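Long-range contacts in neural-cadherin (Drosophila melanogaster, PDB 3UBF), which mediates calcium-dependent, mainly homophilic adhesion between cells, this chain being a run of three consecutive cadherin domains from its extracellular part: residues Gly20-Gln25 and Asn49-Val54; Ser218-Ile223 and Asp304-Val309; Gly258-Gly263 and Tyr286-Thr291. All blocks are in the same frame, centred on the assembly; numbering follows the deposited sequence.

Contact 1. Residues Gly20-Gln25 and Asn49-Val54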
# COMPACT_ATOMS: atom_id res chain seq x y z
N GLY A 20 -8.25 3.82 -32.21
CA GLY A 20 -8.40 4.83 -33.25
C GLY A 20 -7.93 6.22 -32.85
O GLY A 20 -7.87 7.11 -33.70
N LYS A 21 -7.58 6.40 -31.57
CA LYS A 21 -7.02 7.67 -31.12
C LYS A 21 -5.70 7.95 -31.82
O LYS A 21 -4.82 7.08 -31.88
CB LYS A 21 -6.81 7.69 -29.61
CG LYS A 21 -6.49 9.08 -29.10
CD LYS A 21 -6.20 9.13 -27.61
CE LYS A 21 -6.56 10.52 -27.05
NZ LYS A 21 -6.12 11.64 -27.96
N SER A 22 -5.58 9.16 -32.36
CA SER A 22 -4.34 9.61 -32.98
C SER A 22 -3.39 10.04 -31.89
O SER A 22 -3.64 11.02 -31.20
CB SER A 22 -4.61 10.78 -33.93
OG SER A 22 -5.01 10.31 -35.19
N VAL A 23 -2.31 9.29 -31.73
CA VAL A 23 -1.37 9.56 -30.66
C VAL A 23 -0.38 10.65 -31.08
O VAL A 23 -0.16 11.63 -30.37
CB VAL A 23 -0.64 8.29 -30.18
CG1 VAL A 23 0.12 8.59 -28.88
CG2 VAL A 23 -1.65 7.17 -29.93
N PHE A 24 0.21 10.48 -32.24
CA PHE A 24 1.13 11.47 -32.73
C PHE A 24 1.21 11.42 -34.24
O PHE A 24 0.83 10.42 -34.87
CB PHE A 24 2.52 11.34 -32.07
CG PHE A 24 3.26 10.09 -32.44
CD1 PHE A 24 4.27 10.12 -33.40
CD2 PHE A 24 2.96 8.87 -31.82
CE1 PHE A 24 4.97 8.95 -33.75
CE2 PHE A 24 3.64 7.70 -32.17
CZ PHE A 24 4.65 7.74 -33.13
N GLN A 25 1.69 12.52 -34.79
CA GLN A 25 1.88 12.73 -36.20
C GLN A 25 3.36 12.45 -36.55
O GLN A 25 4.26 13.09 -36.01
CB GLN A 25 1.51 14.18 -36.52
CG GLN A 25 1.69 14.61 -37.97
CD GLN A 25 0.79 13.86 -38.89
OE1 GLN A 25 -0.42 14.09 -38.90
NE2 GLN A 25 1.36 12.93 -39.66
N ASN A 49 -1.50 9.78 -43.93
CA ASN A 49 -0.90 11.08 -43.60
C ASN A 49 0.19 11.02 -42.51
O ASN A 49 0.69 12.06 -42.09
CB ASN A 49 -1.99 12.08 -43.21
CG ASN A 49 -2.66 11.74 -41.87
OD1 ASN A 49 -2.24 10.82 -41.15
ND2 ASN A 49 -3.71 12.49 -41.53
N GLY A 50 0.52 9.82 -42.04
CA GLY A 50 1.53 9.68 -40.99
C GLY A 50 1.04 9.74 -39.56
O GLY A 50 1.84 9.60 -38.63
N ALA A 51 -0.26 9.96 -39.36
CA ALA A 51 -0.83 9.88 -38.01
C ALA A 51 -0.73 8.44 -37.50
O ALA A 51 -1.17 7.52 -38.18
CB ALA A 51 -2.26 10.37 -38.00
N VAL A 52 -0.13 8.27 -36.32
CA VAL A 52 -0.06 6.95 -35.67
C VAL A 52 -1.24 6.73 -34.72
O VAL A 52 -1.43 7.47 -33.76
CB VAL A 52 1.28 6.74 -34.94
CG1 VAL A 52 1.29 5.42 -34.20
CG2 VAL A 52 2.45 6.77 -35.93
N ARG A 53 -2.04 5.71 -34.99
CA ARG A 53 -3.28 5.50 -34.24
C ARG A 53 -3.28 4.21 -33.44
O ARG A 53 -2.71 3.21 -33.86
CB ARG A 53 -4.50 5.54 -35.17
CG ARG A 53 -4.73 6.92 -35.78
CD ARG A 53 -5.80 6.91 -36.82
NE ARG A 53 -7.10 6.66 -36.23
CZ ARG A 53 -8.24 6.55 -36.91
NH1 ARG A 53 -8.24 6.67 -38.24
NH2 ARG A 53 -9.37 6.33 -36.25
N VAL A 54 -3.95 4.26 -32.29
CA VAL A 54 -4.13 3.09 -31.43
C VAL A 54 -4.99 2.06 -32.15
O VAL A 54 -6.12 2.35 -32.56
CB VAL A 54 -4.80 3.47 -30.08
CG1 VAL A 54 -4.87 2.28 -29.15
CG2 VAL A 54 -4.07 4.63 -29.40

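Contact 2. Residues Ser218-Ile223 and Asp304-Val309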
# COMPACT_ATOMS: atom_id res chain seq x y z
N SER A 218 1.16 5.71 17.66
CA SER A 218 0.85 6.88 18.48
C SER A 218 -0.33 7.63 17.89
O SER A 218 -0.64 7.50 16.71
CB SER A 218 2.06 7.81 18.67
OG SER A 218 2.45 8.44 17.46
N TYR A 219 -0.99 8.42 18.72
CA TYR A 219 -2.15 9.17 18.29
C TYR A 219 -1.96 10.64 18.53
O TYR A 219 -1.38 11.05 19.53
CB TYR A 219 -3.40 8.67 19.02
CG TYR A 219 -3.80 7.27 18.66
CD1 TYR A 219 -3.22 6.18 19.29
CD2 TYR A 219 -4.77 7.04 17.69
CE1 TYR A 219 -3.59 4.89 18.97
CE2 TYR A 219 -5.15 5.75 17.37
CZ TYR A 219 -4.55 4.68 18.01
OH TYR A 219 -4.91 3.40 17.69
N GLU A 220 -2.51 11.43 17.62
CA GLU A 220 -2.32 12.85 17.55
C GLU A 220 -3.67 13.43 17.15
O GLU A 220 -4.27 12.98 16.17
CB GLU A 220 -1.25 13.15 16.49
CG GLU A 220 -0.10 14.03 16.97
CD GLU A 220 1.30 13.54 16.51
OE1 GLU A 220 1.60 13.59 15.29
OE2 GLU A 220 2.10 13.11 17.39
N ALA A 221 -4.19 14.38 17.92
CA ALA A 221 -5.38 15.13 17.50
C ALA A 221 -5.11 16.61 17.59
O ALA A 221 -4.35 17.05 18.43
CB ALA A 221 -6.60 14.75 18.32
N GLU A 222 -5.74 17.37 16.70
CA GLU A 222 -5.65 18.81 16.68
C GLU A 222 -7.05 19.38 16.70
O GLU A 222 -7.83 19.18 15.78
CB GLU A 222 -4.89 19.29 15.44
CG GLU A 222 -5.00 20.80 15.22
CD GLU A 222 -3.98 21.34 14.23
OE1 GLU A 222 -2.76 21.23 14.50
OE2 GLU A 222 -4.41 21.89 13.19
N ILE A 223 -7.39 20.11 17.77
CA ILE A 223 -8.74 20.61 17.94
C ILE A 223 -8.80 22.10 18.20
O ILE A 223 -7.94 22.65 18.90
CB ILE A 223 -9.50 19.81 19.01
CG1 ILE A 223 -8.77 19.86 20.36
CG2 ILE A 223 -9.73 18.36 18.52
CD1 ILE A 223 -9.63 19.48 21.54
N ASP A 304 0.71 6.75 23.30
CA ASP A 304 0.64 8.20 23.50
C ASP A 304 -0.49 8.79 22.71
O ASP A 304 -0.70 8.44 21.54
CB ASP A 304 1.92 8.90 23.06
CG ASP A 304 3.12 8.43 23.81
OD1 ASP A 304 3.09 8.44 25.06
OD2 ASP A 304 4.11 8.07 23.13
N LEU A 305 -1.22 9.68 23.37
CA LEU A 305 -2.16 10.54 22.70
C LEU A 305 -1.72 11.99 22.95
O LEU A 305 -1.51 12.41 24.10
CB LEU A 305 -3.58 10.28 23.20
CG LEU A 305 -4.68 11.24 22.75
CD1 LEU A 305 -4.79 11.31 21.23
CD2 LEU A 305 -6.01 10.80 23.35
N THR A 306 -1.55 12.72 21.86
CA THR A 306 -1.17 14.11 21.92
C THR A 306 -2.32 14.93 21.37
O THR A 306 -2.78 14.69 20.25
CB THR A 306 0.13 14.35 21.14
OG1 THR A 306 1.15 13.49 21.67
CG2 THR A 306 0.60 15.78 21.28
N ILE A 307 -2.81 15.89 22.16
CA ILE A 307 -3.87 16.77 21.70
C ILE A 307 -3.39 18.21 21.69
O ILE A 307 -3.07 18.79 22.73
CB ILE A 307 -5.17 16.65 22.53
CG1 ILE A 307 -5.64 15.18 22.55
CG2 ILE A 307 -6.24 17.60 22.00
CD1 ILE A 307 -6.91 14.94 23.34
N ARG A 308 -3.34 18.77 20.49
CA ARG A 308 -3.01 20.17 20.31
C ARG A 308 -4.28 21.01 20.16
O ARG A 308 -5.23 20.61 19.49
CB ARG A 308 -2.12 20.34 19.10
CG ARG A 308 -0.74 19.74 19.27
CD ARG A 308 -0.06 19.48 17.92
NE ARG A 308 1.38 19.27 18.07
CZ ARG A 308 1.97 18.08 18.17
NH1 ARG A 308 1.26 16.95 18.13
NH2 ARG A 308 3.29 18.02 18.30
N VAL A 309 -4.27 22.16 20.81
CA VAL A 309 -5.37 23.10 20.73
C VAL A 309 -4.92 24.31 19.92
O VAL A 309 -3.87 24.89 20.19
CB VAL A 309 -5.82 23.53 22.14
CG1 VAL A 309 -6.97 24.55 22.07
CG2 VAL A 309 -6.24 22.31 22.94
O HOH W 1 1.33 11.23 20.29

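Contact 3. Residues Gly258-Gly263 and Tyr286-Thr291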
# COMPACT_ATOMS: atom_id res chain seq x y z
N GLY A 258 -8.43 15.47 33.48
CA GLY A 258 -9.88 15.67 33.47
C GLY A 258 -10.42 16.55 32.35
O GLY A 258 -11.63 16.81 32.30
N THR A 259 -9.55 17.01 31.45
CA THR A 259 -9.96 17.79 30.28
C THR A 259 -10.56 16.86 29.23
O THR A 259 -11.51 17.20 28.53
CB THR A 259 -8.78 18.59 29.69
OG1 THR A 259 -8.29 19.51 30.67
CG2 THR A 259 -9.22 19.37 28.45
N PHE A 260 -9.99 15.67 29.13
CA PHE A 260 -10.49 14.68 28.22
C PHE A 260 -10.89 13.43 28.99
O PHE A 260 -10.38 13.17 30.08
CB PHE A 260 -9.43 14.37 27.16
CG PHE A 260 -8.89 15.59 26.48
CD1 PHE A 260 -7.69 16.16 26.89
CD2 PHE A 260 -9.60 16.19 25.43
CE1 PHE A 260 -7.18 17.32 26.26
CE2 PHE A 260 -9.10 17.34 24.80
CZ PHE A 260 -7.89 17.90 25.23
N ASN A 261 -11.85 12.70 28.44
CA ASN A 261 -12.08 11.33 28.88
C ASN A 261 -12.15 10.42 27.66
O ASN A 261 -12.15 10.89 26.52
CB ASN A 261 -13.31 11.21 29.80
CG ASN A 261 -14.52 11.97 29.28
OD1 ASN A 261 -14.91 11.82 28.13
ND2 ASN A 261 -15.13 12.77 30.15
N ILE A 262 -12.19 9.12 27.91
CA ILE A 262 -12.28 8.13 26.86
C ILE A 262 -13.38 7.16 27.24
O ILE A 262 -13.59 6.90 28.43
CB ILE A 262 -10.94 7.38 26.65
CG1 ILE A 262 -10.99 6.55 25.35
CG2 ILE A 262 -10.60 6.53 27.88
CD1 ILE A 262 -9.65 6.02 24.87
N GLY A 263 -14.09 6.65 26.25
CA GLY A 263 -15.13 5.66 26.47
C GLY A 263 -14.49 4.34 26.84
O GLY A 263 -13.70 3.80 26.07
N TYR A 286 -1.53 18.87 24.94
CA TYR A 286 -1.77 17.92 26.02
C TYR A 286 -1.13 16.56 25.70
O TYR A 286 -1.32 16.03 24.59
CB TYR A 286 -3.26 17.69 26.23
CG TYR A 286 -4.06 18.89 26.68
CD1 TYR A 286 -4.53 19.83 25.75
CD2 TYR A 286 -4.38 19.08 28.02
CE1 TYR A 286 -5.28 20.92 26.16
CE2 TYR A 286 -5.14 20.17 28.43
CZ TYR A 286 -5.58 21.09 27.49
OH TYR A 286 -6.32 22.18 27.90
N SER A 287 -0.40 16.00 26.65
CA SER A 287 0.16 14.67 26.51
C SER A 287 -0.63 13.71 27.36
O SER A 287 -0.71 13.84 28.58
CB SER A 287 1.62 14.65 26.95
OG SER A 287 2.41 15.38 26.04
N LEU A 288 -1.21 12.72 26.71
CA LEU A 288 -2.06 11.77 27.39
C LEU A 288 -1.58 10.37 27.09
O LEU A 288 -0.94 10.13 26.06
CB LEU A 288 -3.51 11.95 26.93
CG LEU A 288 -4.09 13.38 26.97
CD1 LEU A 288 -5.28 13.51 26.04
CD2 LEU A 288 -4.46 13.79 28.40
N ILE A 289 -1.87 9.45 27.99
CA ILE A 289 -1.59 8.06 27.73
C ILE A 289 -2.90 7.31 27.80
O ILE A 289 -3.61 7.35 28.83
CB ILE A 289 -0.57 7.46 28.71
CG1 ILE A 289 0.78 8.15 28.56
CG2 ILE A 289 -0.41 5.96 28.46
CD1 ILE A 289 1.82 7.70 29.58
N VAL A 290 -3.23 6.64 26.70
CA VAL A 290 -4.35 5.71 26.67
C VAL A 290 -3.86 4.30 26.95
O VAL A 290 -2.86 3.83 26.38
CB VAL A 290 -5.12 5.77 25.33
CG1 VAL A 290 -6.28 4.75 25.34
CG2 VAL A 290 -5.64 7.19 25.08
N THR A 291 -4.56 3.61 27.84
CA THR A 291 -4.27 2.22 28.12
C THR A 291 -5.41 1.34 27.63
O THR A 291 -6.58 1.66 27.84
CB THR A 291 -4.00 2.01 29.61
OG1 THR A 291 -2.95 2.89 30.01
CG2 THR A 291 -3.59 0.56 29.92
O HOH W 2 -7.52 22.18 30.31

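Contact 1. Residues Gly20-Gln25 and Asn49-Val54
Val52 lies beneath the ring of Phe24, its CB over one face at 4.1 Å from the ring centroid, a CH-pi contact, the two side chains side by side. With Phe24 CG lodged between backbone N and carbonyl carbon (chi1 67°), the ring lies over the valine, and Val52 CG2 meets Phe24 CZ at 3.7 Å. Val23 CG2 and Val54 CG2 press together at 3.5 Å, branched groups suited to a strand. Arg53 bends at chi3 so that its NE donates to Gly20 O at 2.7 Å, tilted some 31° from the carbonyl plane; NH2 adds a weak second bond. A methionine at Arg53 would probably leave that carbonyl without its side-chain donors and the loop at Gly20 less firmly held. Glycine suits position 20, where phi is positive and a CB would probably crowd Arg53 NH2. Gln25 NE2 donates to Asn49 O, while Asn49 OD1 accepts from Ala51 N in an Asx turn. Val23 N donates to Val52 O and Val52 N to Phe24 O, so one residue faces two, a classic beta bulge. Phe24 packs on strands 3-12 and 88-97 of the facing sheet, as expected for strands B and E of the Greek-key cadherin sandwich.

Contact 2. Residues Ser218-Ile223 and Asp304-Val309
Ile223 turns CG1 between its backbone N and carbonyl carbon (chi1 58°), whereas Ile307 holds CG2 trans to its own N; these choices bring Ile223 CG1 and Ile307 CG2 to 3.8 Å. Leu305 CD1 reaches Tyr219 CB at 3.7 Å. Together with Ala221 and Val309 these residues form the apolar face, which packs on Ile233 and Ile236 of strand 232-239 and on Phe260; branched and aromatic side chains suit it because they fill the interior and favour extended backbone. The other face is polar. There Arg308 stays extended from CG to NE and comes across Glu220 obliquely, with guanidinium and carboxylate planes 83° apart. Arg308 NH1 lies against the methylene Glu220 CG at 3.4 Å and makes only a long salt bridge with Glu220 OE2, at 4.0 Å. Nearby, one water gives a hydrogen bond to Tyr219 O (2.8 Å) and is also bonded to Thr306 OG1 (2.7 Å), joining backbone and hydroxyl between the two strands. Five backbone hydrogen bonds, from Tyr219 N to Asp304 O (2.8 Å) through to Ile223 N to Arg308 O, tie the first strand of this sheet, 219-224, in parallel to its last, 300-310, the A-G pairing of the cadherin sandwich. The chemistry implies a join whose precision lies in backbone bonds and interior packing, while the loose Glu220-Arg308 pairing probably adds a modest electrostatic attraction.

Contact 3. Residues Gly258-Gly263 and Tyr286-Thr291
Phe260 directs its CB toward strand 285-294, and its side chain can be followed across the interior to Tyr286. CG, set trans to the carbonyl carbon (chi1 -52°), already nears a methyl of Leu288, and the next ring atom, Phe260 CD1, touches Leu288 CD1 at 3.7 Å. Farther out, Phe260 CE1 comes down on the face of the tyrosine, 3.5 Å from Tyr286 CG. At the tip Phe260 CZ is 3.9 Å from Tyr286 CD1. The result is a T-shaped stack: the edge of Phe260 meets the face of Tyr286, with planes at 88° and centroids 5.0 Å apart. A flat ring suits this place because neighbouring atoms on one side of it can rest on Leu288 and on the tyrosine face. Tyrosine suits its own place because its ring serves the core while its hydroxyl has a polar outlet: a water at the ring edge is hydrogen-bonded to Tyr286 OH at 2.7 Å and also to Thr259 OG1. At the far end of the contact Ile262 CD1 reaches Val290 CG1 at 3.6 Å, two purely apolar groups meeting obliquely. No hydrogen bond passes directly between the segments, whose strand axes lie 9.6 Å apart, as facing sheets of a sandwich do. Strand 260-262 is an outermost strand, beside 268-271, in one sheet; strand 285-294 runs in the other between 300-310 and 246-253.

How the contacts relate
Contacts 2 and 3 belong to one cadherin domain, whereas contact 1 lies in another, its centre about 55 Å from that of contact 2 on the opposite side of the chain's centre. Contacts 1 and 2 both join neighbouring strands within a sheet, antiparallel in the first and parallel in the second, so both rely on backbone hydrogen bonds and have one polar, partly exposed face. Contact 3 instead spans two facing sheets and is buried, held by rings and aliphatic groups. Contacts 2 and 3 meet where strands 300-310 and 285-294 run side by side: Leu288 N probably bonds to Leu305 O, and Ile307 CD1 packs on Phe260.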